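Local coordinates for protein AA9 family lytic polysaccharide monooxygenase B (Heterobasidion irregulare TC 32-1, PDB 5NNS) that oxidatively cleaves cellulose and other glucans at C1 of their glycosidic bonds, using an active-site copper with a reductant and oxygen or hydrogen peroxide, at residues A[9-20]-A[27-37]; A[142-152]-A[170-181]. All coordinates share one frame; numbering follows the deposited sequence.

Interaction 1 (A[9-20]-A[27-37])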
loop_
_atom_site.group_PDB
_atom_site.type_symbol
_atom_site.label_atom_id
_atom_site.label_comp_id
_atom_site.label_asym_id
_atom_site.label_seq_id
_atom_site.Cartn_x
_atom_site.Cartn_y
_atom_site.Cartn_z
ATOM N N LEU A 9 0.867 5.410 -13.990
ATOM C CA LEU A 9 2.108 4.650 -13.883
ATOM C C LEU A 9 2.945 4.902 -15.138
ATOM O O LEU A 9 2.555 4.508 -16.245
ATOM C CB LEU A 9 1.813 3.150 -13.722
ATOM C CG LEU A 9 0.773 2.751 -12.666
ATOM C CD1 LEU A 9 0.408 1.284 -12.810
ATOM C CD2 LEU A 9 1.255 3.042 -11.250
ATOM N N ALA A 10 4.081 5.578 -14.952
ATOM C CA ALA A 10 5.001 5.915 -16.038
ATOM C C ALA A 10 4.265 6.562 -17.222
ATOM O O ALA A 10 4.404 6.130 -18.372
ATOM C CB ALA A 10 5.765 4.671 -16.465
ATOM N N GLY A 11 3.452 7.575 -16.909
ATOM C CA GLY A 11 2.770 8.390 -17.909
ATOM C C GLY A 11 1.433 7.899 -18.448
ATOM O O GLY A 11 0.845 8.568 -19.295
ATOM N N THR A 12 0.943 6.757 -17.966
ATOM C CA THR A 12 -0.284 6.141 -18.500
ATOM C C THR A 12 -1.317 5.938 -17.401
ATOM O O THR A 12 -1.000 5.408 -16.338
ATOM C CB THR A 12 0.016 4.773 -19.148
ATOM O OG1 THR A 12 0.994 4.939 -20.181
ATOM C CG2 THR A 12 -1.252 4.140 -19.739
ATOM N N TRP A 13 -2.552 6.336 -17.686
ATOM C CA TRP A 13 -3.666 6.196 -16.750
ATOM C C TRP A 13 -4.167 4.749 -16.707
ATOM O O TRP A 13 -4.283 4.106 -17.745
ATOM C CB TRP A 13 -4.811 7.122 -17.172
ATOM C CG TRP A 13 -5.983 7.131 -16.239
ATOM C CD1 TRP A 13 -7.117 6.359 -16.320
ATOM C CD2 TRP A 13 -6.139 7.958 -15.083
ATOM N NE1 TRP A 13 -7.966 6.659 -15.277
ATOM C CE2 TRP A 13 -7.394 7.641 -14.508
ATOM C CE3 TRP A 13 -5.345 8.943 -14.478
ATOM C CZ2 TRP A 13 -7.871 8.276 -13.350
ATOM C CZ3 TRP A 13 -5.821 9.577 -13.320
ATOM C CH2 TRP A 13 -7.075 9.238 -12.776
ATOM N N TYR A 14 -4.465 4.257 -15.505
ATOM C CA TYR A 14 -5.097 2.953 -15.314
ATOM C C TYR A 14 -6.272 3.086 -14.348
ATOM O O TYR A 14 -6.111 3.599 -13.232
ATOM C CB TYR A 14 -4.099 1.944 -14.756
ATOM C CG TYR A 14 -2.945 1.654 -15.677
ATOM C CD1 TYR A 14 -3.020 0.624 -16.615
ATOM C CD2 TYR A 14 -1.773 2.409 -15.616
ATOM C CE1 TYR A 14 -1.962 0.354 -17.466
ATOM C CE2 TYR A 14 -0.706 2.146 -16.462
ATOM C CZ TYR A 14 -0.806 1.114 -17.383
ATOM O OH TYR A 14 0.246 0.849 -18.225
ATOM N N ASN A 15 -7.448 2.633 -14.787
ATOM C CA ASN A 15 -8.622 2.525 -13.919
ATOM C C ASN A 15 -8.356 1.453 -12.863
ATOM O O ASN A 15 -7.652 0.478 -13.134
ATOM C CB ASN A 15 -9.885 2.168 -14.721
ATOM C CG ASN A 15 -9.861 0.743 -15.265
ATOM O OD1 ASN A 15 -9.104 0.437 -16.191
ATOM N ND2 ASN A 15 -10.681 -0.137 -14.684
ATOM N N GLY A 16 -8.900 1.652 -11.666
ATOM C CA GLY A 16 -8.852 0.648 -10.596
ATOM C C GLY A 16 -10.154 -0.133 -10.539
ATOM O O GLY A 16 -11.044 0.066 -11.369
ATOM N N PHE A 17 -10.265 -1.013 -9.548
ATOM C CA PHE A 17 -11.508 -1.734 -9.284
ATOM C C PHE A 17 -12.542 -0.767 -8.712
ATOM O O PHE A 17 -12.181 0.172 -8.009
ATOM C CB PHE A 17 -11.266 -2.891 -8.304
ATOM C CG PHE A 17 -12.427 -3.833 -8.188
ATOM C CD1 PHE A 17 -12.606 -4.850 -9.120
ATOM C CD2 PHE A 17 -13.354 -3.694 -7.166
ATOM C CE1 PHE A 17 -13.680 -5.710 -9.030
ATOM C CE2 PHE A 17 -14.431 -4.559 -7.065
ATOM C CZ PHE A 17 -14.598 -5.568 -8.003
ATOM N N VAL A 18 -13.815 -0.995 -9.031
ATOM C CA VAL A 18 -14.929 -0.213 -8.482
ATOM C C VAL A 18 -15.579 -1.026 -7.351
ATOM O O VAL A 18 -16.256 -2.021 -7.620
ATOM C CB VAL A 18 -15.988 0.147 -9.557
ATOM C CG1 VAL A 18 -17.148 0.925 -8.942
ATOM C CG2 VAL A 18 -15.354 0.949 -10.688
ATOM N N PRO A 19 -15.362 -0.620 -6.080
ATOM C CA PRO A 19 -15.977 -1.369 -4.971
ATOM C C PRO A 19 -17.507 -1.306 -4.950
ATOM O O PRO A 19 -18.104 -0.416 -5.560
ATOM C CB PRO A 19 -15.393 -0.701 -3.714
ATOM C CG PRO A 19 -14.891 0.618 -4.174
ATOM C CD PRO A 19 -14.455 0.432 -5.588
ATOM N N TYR A 20 -18.111 -2.274 -4.263
ATOM C CA TYR A 20 -19.571 -2.431 -4.141
ATOM C C TYR A 20 -20.283 -2.923 -5.405
ATOM O O TYR A 20 -21.409 -3.389 -5.311
ATOM C CB TYR A 20 -20.262 -1.156 -3.630
ATOM C CG TYR A 20 -19.715 -0.628 -2.335
ATOM C CD1 TYR A 20 -20.155 -1.137 -1.123
ATOM C CD2 TYR A 20 -18.760 0.396 -2.317
ATOM C CE1 TYR A 20 -19.661 -0.652 0.076
ATOM C CE2 TYR A 20 -18.259 0.894 -1.119
ATOM C CZ TYR A 20 -18.716 0.369 0.076
ATOM O OH TYR A 20 -18.219 0.849 1.266
ATOM N N SER A 27 -12.519 -4.749 -15.401
ATOM C CA SER A 27 -11.199 -5.072 -15.918
ATOM C C SER A 27 -10.223 -3.986 -15.481
ATOM O O SER A 27 -10.426 -2.805 -15.773
ATOM C CB SER A 27 -11.230 -5.191 -17.443
ATOM O OG SER A 27 -10.083 -5.879 -17.907
ATOM N N THR A 28 -9.177 -4.390 -14.769
ATOM C CA THR A 28 -8.225 -3.444 -14.204
ATOM C C THR A 28 -6.905 -4.110 -13.854
ATOM O O THR A 28 -6.833 -5.332 -13.700
ATOM C CB THR A 28 -8.802 -2.744 -12.944
ATOM O OG1 THR A 28 -7.763 -2.030 -12.259
ATOM C CG2 THR A 28 -9.438 -3.749 -11.984
ATOM N N ILE A 29 -5.865 -3.291 -13.726
ATOM C CA ILE A 29 -4.596 -3.752 -13.156
ATOM C C ILE A 29 -4.709 -4.047 -11.654
ATOM O O ILE A 29 -3.875 -4.765 -11.096
ATOM C CB ILE A 29 -3.428 -2.770 -13.414
ATOM C CG1 ILE A 29 -3.665 -1.394 -12.761
ATOM C CG2 ILE A 29 -3.180 -2.633 -14.910
ATOM C CD1 ILE A 29 -2.405 -0.562 -12.669
ATOM N N GLN A 30 -5.739 -3.489 -11.019
ATOM C CA GLN A 30 -5.919 -3.567 -9.579
ATOM C C GLN A 30 -6.617 -4.857 -9.143
ATOM O O GLN A 30 -7.510 -5.348 -9.836
ATOM C CB GLN A 30 -6.731 -2.366 -9.102
ATOM C CG GLN A 30 -6.455 -1.981 -7.666
ATOM C CD GLN A 30 -7.272 -0.806 -7.206
ATOM O OE1 GLN A 30 -8.455 -0.691 -7.540
ATOM N NE2 GLN A 30 -6.656 0.068 -6.415
ATOM N N ARG A 31 -6.204 -5.390 -7.991
ATOM C CA ARG A 31 -6.883 -6.522 -7.362
ATOM C C ARG A 31 -8.212 -6.069 -6.767
ATOM O O ARG A 31 -8.366 -4.906 -6.371
ATOM C CB ARG A 31 -6.012 -7.165 -6.271
ATOM C CG ARG A 31 -4.789 -7.916 -6.784
ATOM C CD ARG A 31 -5.165 -8.974 -7.814
ATOM N NE ARG A 31 -4.147 -10.017 -7.955
ATOM C CZ ARG A 31 -4.034 -11.103 -7.184
ATOM N NH1 ARG A 31 -4.868 -11.334 -6.170
ATOM N NH2 ARG A 31 -3.064 -11.974 -7.430
ATOM N N GLU A 32 -9.170 -6.996 -6.722
ATOM C CA GLU A 32 -10.528 -6.694 -6.280
ATOM C C GLU A 32 -10.536 -6.283 -4.814
ATOM O O GLU A 32 -9.979 -6.979 -3.978
ATOM C CB GLU A 32 -11.437 -7.911 -6.477
ATOM C CG GLU A 32 -12.814 -7.826 -5.822
ATOM C CD GLU A 32 -13.699 -9.022 -6.141
ATOM O OE1 GLU A 32 -13.294 -9.877 -6.958
ATOM O OE2 GLU A 32 -14.803 -9.117 -5.568
ATOM N N TRP A 33 -11.161 -5.148 -4.524
ATOM C CA TRP A 33 -11.452 -4.741 -3.153
ATOM C C TRP A 33 -12.897 -4.265 -3.112
ATOM O O TRP A 33 -13.306 -3.454 -3.935
ATOM C CB TRP A 33 -10.462 -3.668 -2.670
ATOM C CG TRP A 33 -10.402 -2.392 -3.486
ATOM C CD1 TRP A 33 -9.846 -2.224 -4.720
ATOM C CD2 TRP A 33 -10.887 -1.105 -3.091
ATOM N NE1 TRP A 33 -9.967 -0.917 -5.121
ATOM C CE2 TRP A 33 -10.596 -0.206 -4.136
ATOM C CE3 TRP A 33 -11.534 -0.624 -1.946
ATOM C CZ2 TRP A 33 -10.947 1.150 -4.085
ATOM C CZ3 TRP A 33 -11.879 0.732 -1.883
ATOM C CH2 TRP A 33 -11.579 1.601 -2.950
ATOM N N ASP A 34 -13.664 -4.773 -2.152
ATOM C CA ASP A 34 -15.133 -4.727 -2.215
ATOM C C ASP A 34 -15.854 -3.619 -1.440
ATOM O O ASP A 34 -17.038 -3.379 -1.699
ATOM C CB ASP A 34 -15.695 -6.086 -1.791
ATOM C CG ASP A 34 -15.221 -7.221 -2.694
ATOM O OD1 ASP A 34 -15.197 -7.028 -3.923
ATOM O OD2 ASP A 34 -14.870 -8.303 -2.177
ATOM N N THR A 35 -15.155 -2.940 -0.529
ATOM C CA THR A 35 -15.768 -1.898 0.288
ATOM C C THR A 35 -14.765 -0.825 0.660
ATOM O O THR A 35 -13.558 -1.036 0.578
ATOM C CB THR A 35 -16.335 -2.486 1.590
ATOM O OG1 THR A 35 -16.880 -1.435 2.395
ATOM C CG2 THR A 35 -15.238 -3.210 2.370
ATOM N N TYR A 36 -15.289 0.321 1.088
ATOM C CA TYR A 36 -14.475 1.435 1.589
ATOM C C TYR A 36 -13.947 1.231 3.019
ATOM O O TYR A 36 -13.138 2.027 3.473
ATOM C CB TYR A 36 -15.311 2.723 1.576
ATOM C CG TYR A 36 -15.293 3.512 0.285
ATOM C CD1 TYR A 36 -15.024 2.914 -0.947
ATOM C CD2 TYR A 36 -15.569 4.872 0.299
ATOM C CE1 TYR A 36 -15.016 3.659 -2.118
ATOM C CE2 TYR A 36 -15.563 5.616 -0.866
ATOM C CZ TYR A 36 -15.290 5.003 -2.067
ATOM O OH TYR A 36 -15.289 5.738 -3.218
ATOM N N ASN A 37 -14.419 0.198 3.723
ATOM C CA ASN A 37 -14.126 -0.010 5.141
ATOM C C ASN A 37 -12.691 -0.433 5.404
ATOM O O ASN A 37 -12.089 -1.147 4.590
ATOM C CB ASN A 37 -15.023 -1.109 5.733
ATOM C CG ASN A 37 -16.500 -0.800 5.615
ATOM O OD1 ASN A 37 -16.899 0.345 5.424
ATOM N ND2 ASN A 37 -17.319 -1.830 5.731
HETATM O O HOH W 1 -6.409 -0.837 -15.051
HETATM O O HOH W 2 -17.541 -5.058 -4.535
#

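Interaction 2 (A[142-152]-A[170-181])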
loop_
_atom_site.group_PDB
_atom_site.type_symbol
_atom_site.label_atom_id
_atom_site.label_comp_id
_atom_site.label_asym_id
_atom_site.label_seq_id
_atom_site.Cartn_x
_atom_site.Cartn_y
_atom_site.Cartn_z
ATOM N N SER A 142 15.113 2.048 -9.109
ATOM C CA SER A 142 15.877 1.964 -10.373
ATOM C C SER A 142 16.577 0.623 -10.588
ATOM O O SER A 142 16.607 0.113 -11.709
ATOM C CB SER A 142 16.935 3.072 -10.430
ATOM O OG SER A 142 16.351 4.358 -10.298
ATOM N N SER A 143 17.116 0.060 -9.505
ATOM C CA SER A 143 17.890 -1.184 -9.546
ATOM C C SER A 143 17.082 -2.491 -9.535
ATOM O O SER A 143 17.660 -3.564 -9.751
ATOM C CB SER A 143 18.847 -1.213 -8.354
ATOM O OG SER A 143 18.116 -1.252 -7.140
ATOM N N LEU A 144 15.771 -2.412 -9.285
ATOM C CA LEU A 144 14.951 -3.602 -9.038
ATOM C C LEU A 144 15.053 -4.610 -10.185
ATOM O O LEU A 144 15.025 -4.223 -11.355
ATOM C CB LEU A 144 13.488 -3.198 -8.820
ATOM C CG LEU A 144 12.451 -4.282 -8.515
ATOM C CD1 LEU A 144 12.783 -5.008 -7.222
ATOM C CD2 LEU A 144 11.056 -3.675 -8.440
ATOM N N ALA A 145 15.180 -5.893 -9.840
ATOM C CA ALA A 145 15.270 -6.961 -10.834
ATOM C C ALA A 145 13.990 -7.024 -11.657
ATOM O O ALA A 145 12.893 -6.912 -11.106
ATOM C CB ALA A 145 15.518 -8.304 -10.161
ATOM N N ALA A 146 14.128 -7.191 -12.971
ATOM C CA ALA A 146 12.965 -7.343 -13.855
ATOM C C ALA A 146 12.116 -8.532 -13.406
ATOM O O ALA A 146 12.645 -9.543 -12.936
ATOM C CB ALA A 146 13.397 -7.513 -15.308
ATOM N N GLY A 147 10.801 -8.389 -13.526
ATOM C CA GLY A 147 9.884 -9.449 -13.141
ATOM C C GLY A 147 8.466 -8.977 -12.930
ATOM O O GLY A 147 8.133 -7.813 -13.197
ATOM N N ASN A 148 7.646 -9.902 -12.447
ATOM C CA ASN A 148 6.241 -9.661 -12.164
ATOM C C ASN A 148 6.099 -9.330 -10.680
ATOM O O ASN A 148 6.563 -10.098 -9.823
ATOM C CB ASN A 148 5.424 -10.898 -12.520
ATOM C CG ASN A 148 5.645 -11.345 -13.953
ATOM O OD1 ASN A 148 5.582 -10.537 -14.883
ATOM N ND2 ASN A 148 5.908 -12.638 -14.139
ATOM N N TYR A 149 5.476 -8.185 -10.393
ATOM C CA TYR A 149 5.357 -7.654 -9.034
ATOM C C TYR A 149 3.958 -7.129 -8.740
ATOM O O TYR A 149 3.290 -6.588 -9.630
ATOM C CB TYR A 149 6.320 -6.483 -8.828
ATOM C CG TYR A 149 7.781 -6.827 -8.846
ATOM C CD1 TYR A 149 8.476 -6.919 -10.049
ATOM C CD2 TYR A 149 8.489 -7.028 -7.657
ATOM C CE1 TYR A 149 9.828 -7.217 -10.077
ATOM C CE2 TYR A 149 9.845 -7.330 -7.670
ATOM C CZ TYR A 149 10.511 -7.421 -8.884
ATOM O OH TYR A 149 11.852 -7.717 -8.907
ATOM N N ILE A 150 3.530 -7.270 -7.485
ATOM C CA ILE A 150 2.415 -6.481 -6.968
ATOM C C ILE A 150 2.968 -5.144 -6.467
ATOM O O ILE A 150 4.047 -5.109 -5.877
ATOM C CB ILE A 150 1.698 -7.175 -5.792
ATOM C CG1 ILE A 150 1.145 -8.544 -6.207
ATOM C CG2 ILE A 150 0.580 -6.289 -5.247
ATOM C CD1 ILE A 150 0.128 -8.515 -7.334
ATOM N N LEU A 151 2.230 -4.063 -6.717
ATOM C CA LEU A 151 2.497 -2.748 -6.140
ATOM C C LEU A 151 1.362 -2.450 -5.175
ATOM O O LEU A 151 0.199 -2.397 -5.588
ATOM C CB LEU A 151 2.530 -1.669 -7.226
ATOM C CG LEU A 151 2.686 -0.211 -6.765
ATOM C CD1 LEU A 151 4.059 -0.007 -6.148
ATOM C CD2 LEU A 151 2.457 0.759 -7.920
ATOM N N ARG A 152 1.711 -2.218 -3.911
ATOM C CA ARG A 152 0.751 -2.162 -2.820
ATOM C C ARG A 152 0.808 -0.799 -2.128
ATOM O O ARG A 152 1.874 -0.399 -1.653
ATOM C CB ARG A 152 1.059 -3.289 -1.824
ATOM C CG ARG A 152 0.387 -3.161 -0.460
ATOM C CD ARG A 152 0.587 -4.404 0.381
ATOM N NE ARG A 152 -0.389 -4.487 1.467
ATOM C CZ ARG A 152 -0.257 -3.934 2.674
ATOM N NH1 ARG A 152 0.822 -3.227 3.000
ATOM N NH2 ARG A 152 -1.223 -4.099 3.571
ATOM N N CYS A 170 -3.897 -3.291 -4.069
ATOM C CA CYS A 170 -2.819 -3.894 -4.862
ATOM C C CYS A 170 -3.037 -3.698 -6.352
ATOM O O CYS A 170 -4.169 -3.744 -6.823
ATOM C CB CYS A 170 -2.745 -5.388 -4.581
ATOM S SG CYS A 170 -2.112 -5.775 -2.939
ATOM N N ALA A 171 -1.939 -3.496 -7.078
ATOM C CA ALA A 171 -1.939 -3.412 -8.540
ATOM C C ALA A 171 -0.875 -4.353 -9.092
ATOM O O ALA A 171 0.199 -4.478 -8.503
ATOM C CB ALA A 171 -1.663 -1.986 -8.980
ATOM N N GLN A 172 -1.171 -5.013 -10.214
ATOM C CA GLN A 172 -0.208 -5.914 -10.865
ATOM C C GLN A 172 0.685 -5.138 -11.831
ATOM O O GLN A 172 0.190 -4.362 -12.646
ATOM C CB GLN A 172 -0.925 -7.054 -11.601
ATOM C CG GLN A 172 -1.674 -7.993 -10.667
ATOM C CD GLN A 172 -2.195 -9.266 -11.325
ATOM O OE1 GLN A 172 -2.926 -10.026 -10.702
ATOM N NE2 GLN A 172 -1.814 -9.508 -12.572
ATOM N N LEU A 173 1.996 -5.344 -11.722
ATOM C CA LEU A 173 2.963 -4.738 -12.634
ATOM C C LEU A 173 3.803 -5.798 -13.339
ATOM O O LEU A 173 3.988 -6.903 -12.825
ATOM C CB LEU A 173 3.916 -3.803 -11.888
ATOM C CG LEU A 173 3.352 -2.702 -10.995
ATOM C CD1 LEU A 173 4.504 -1.976 -10.321
ATOM C CD2 LEU A 173 2.483 -1.739 -11.787
ATOM N N ILE A 174 4.294 -5.446 -14.522
ATOM C CA ILE A 174 5.404 -6.136 -15.161
ATOM C C ILE A 174 6.557 -5.134 -15.159
ATOM O O ILE A 174 6.497 -4.115 -15.843
ATOM C CB ILE A 174 5.057 -6.599 -16.596
ATOM C CG1 ILE A 174 3.872 -7.577 -16.566
ATOM C CG2 ILE A 174 6.264 -7.272 -17.246
ATOM C CD1 ILE A 174 3.264 -7.882 -17.923
ATOM N N VAL A 175 7.588 -5.412 -14.361
ATOM C CA VAL A 175 8.745 -4.531 -14.238
ATOM C C VAL A 175 9.794 -4.959 -15.257
ATOM O O VAL A 175 10.205 -6.118 -15.273
ATOM C CB VAL A 175 9.318 -4.548 -12.802
ATOM C CG1 VAL A 175 10.601 -3.734 -12.702
ATOM C CG2 VAL A 175 8.279 -4.015 -11.823
ATOM N N THR A 176 10.212 -4.019 -16.105
ATOM C CA THR A 176 11.198 -4.271 -17.159
ATOM C C THR A 176 12.483 -3.506 -16.856
ATOM O O THR A 176 12.491 -2.606 -16.019
ATOM C CB THR A 176 10.661 -3.835 -18.537
ATOM O OG1 THR A 176 10.489 -2.411 -18.566
ATOM C CG2 THR A 176 9.327 -4.515 -18.843
ATOM N N GLY A 177 13.565 -3.865 -17.541
ATOM C CA GLY A 177 14.859 -3.215 -17.344
ATOM C C GLY A 177 15.432 -3.538 -15.976
ATOM O O GLY A 177 15.430 -4.695 -15.562
ATOM N N GLY A 178 15.914 -2.515 -15.276
ATOM C CA GLY A 178 16.472 -2.680 -13.938
ATOM C C GLY A 178 17.949 -3.016 -13.930
ATOM O O GLY A 178 18.626 -2.887 -14.943
ATOM N N GLU A 179 18.445 -3.424 -12.764
ATOM C CA GLU A 179 19.850 -3.788 -12.570
ATOM C C GLU A 179 19.966 -5.062 -11.723
ATOM O O GLU A 179 20.951 -5.242 -11.002
ATOM C CB GLU A 179 20.621 -2.637 -11.895
ATOM C CG GLU A 179 20.560 -1.285 -12.616
ATOM C CD GLU A 179 21.131 -0.127 -11.797
ATOM O OE1 GLU A 179 20.873 -0.061 -10.574
ATOM O OE2 GLU A 179 21.829 0.736 -12.380
ATOM N N GLY A 180 18.958 -5.938 -11.804
ATOM C CA GLY A 180 18.974 -7.235 -11.127
ATOM C C GLY A 180 19.001 -7.278 -9.602
ATOM O O GLY A 180 19.205 -8.349 -9.026
ATOM N N ALA A 181 18.776 -6.142 -8.942
ATOM C CA ALA A 181 18.824 -6.078 -7.483
ATOM C C ALA A 181 17.525 -6.611 -6.872
ATOM O O ALA A 181 16.435 -6.373 -7.401
ATOM C CB ALA A 181 19.086 -4.654 -7.025
HETATM O O HOH W 3 16.711 -6.128 -13.734
#

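Interaction 1 (A[9-20]-A[27-37])
F17 sets its CG anti to the backbone N (chi1 -169°), and E32 does the same (chi1 169°) with an extended chain, so the two side chains run side by side and CG of E32 lies over one face of the F17 ring, 3.9 Å from its centroid. A long aliphatic stem suits E32: its methylenes cover the phenyl group while the carboxylate continues past it. OE1 of Q30, at the end of an extended chain, accepts from F17 N at 2.7 Å and also from NE1 of W33, which has the oxygen in its indole plane but stands well above the plane of the Q30 amide. That one buried amide oxygen therefore serves both segments. G16 CA passes 3.4 Å from Q30 OE1.

In the AA9 fold, an immunoglobulin-like β-sandwich, residues 27-37 belong to the long loop after strand 12-15, and they line the course of 16-20 toward the substrate-binding face, where Y20 binds the glucan chain. P19 brings a rigid ring to this end: its CG sits over the six-membered ring of W33, 3.9 Å from the centroid, and meets the edge of Y36. Y20 is fixed at its hydroxyl, which accepts from Y36 N at 3.0 Å, almost straight (171°); in one of two T35 conformers, T35 OG1 also donates to it. CA of T35 makes a CH-pi contact over a face of the Y20 ring, 4.1 Å from its centroid.

At the other end, N15 is gripped through backbone and side chain: T28 OG1 donates to N15 O, and N15 ND2 reaches S27 O at 2.9 Å. The same T28 hydroxyl accepts from Q30 N, forming an ST turn. Beyond it, I29 CD1 touches both L9 CD1, tip to tip, and Y14 CB.

Interaction 2 (A[142-152]-A[170-181])
S143 begins the pairing: its carbonyl oxygen accepts from A181 N at 2.9 Å and, weakly, from E179 N. The segments are the far ends of the antiparallel β-hairpin of strands 147-157 and 165-176, in the larger sheet of the AA9 β-sandwich; here the chains have left the regular strands but still meet. L144 turns its side chain into the sandwich, toward M89 and F107, and its CD2 lies over one face of the Y149 ring. A145 N donates to A181 O; with the bond from A181 N to S143 O this bridges L144 with A181, apart from the main pairing. The small A145 methyl fits against the G180 backbone. A146 N donates to a water that also binds G177 O and G180 N, where G177, G178 and G180 turn with positive phi.

Regular pairing starts at G147, which exchanges two backbone bonds with V175. At phi 162° a side chain would run into the carbonyl oxygen of A146 and crowd the Y149 ring, so glycine fits. N148, opposite I174, directs its ND2 to G94 O, while its OD1 runs alongside the isoleucine branches. Y149 faces the sandwich interior with L151, L173 and V175. Its CG stands anti to its carbonyl carbon (chi1 -67°), which carries CD1 to within 3.4 Å of V175 CG2 and lets the hydroxyl donate to A145 O at 2.6 Å, satisfying a buried phenol.

I150 takes the reverse face: CD1 touches the Q172 chain, and CG2 packs against C170, whose sulfur is tied to C49 in a disulfide. L151 N bonds to A171 O almost straight (173°), and its CB meets L173 CD1. R152 extends to S48 O, I47 O and a salt bridge with E154, its CB lying 4.2 Å from C170 SG.

The two interactions come in series along the chain, with their centres about 19 Å apart, yet they touch directly. Interaction 1 extends from strand 12-15, at one side of the four-stranded sheet, into the loop 27-37; interaction 2 is a hairpin in the six-stranded sheet. The loop is the bridge between them: I29 O probably hydrogen-bonds with Q172 N and R31 N with C170 O, each at 2.9 Å, so residues 29-31 run beside strand 165-176. L9 also packs on L173 across the sandwich. Strand 165-176 carries the copper ligand Y167 and, further along, C170 and Q172, which meet the loop 27-37 that holds substrate-binding Y20.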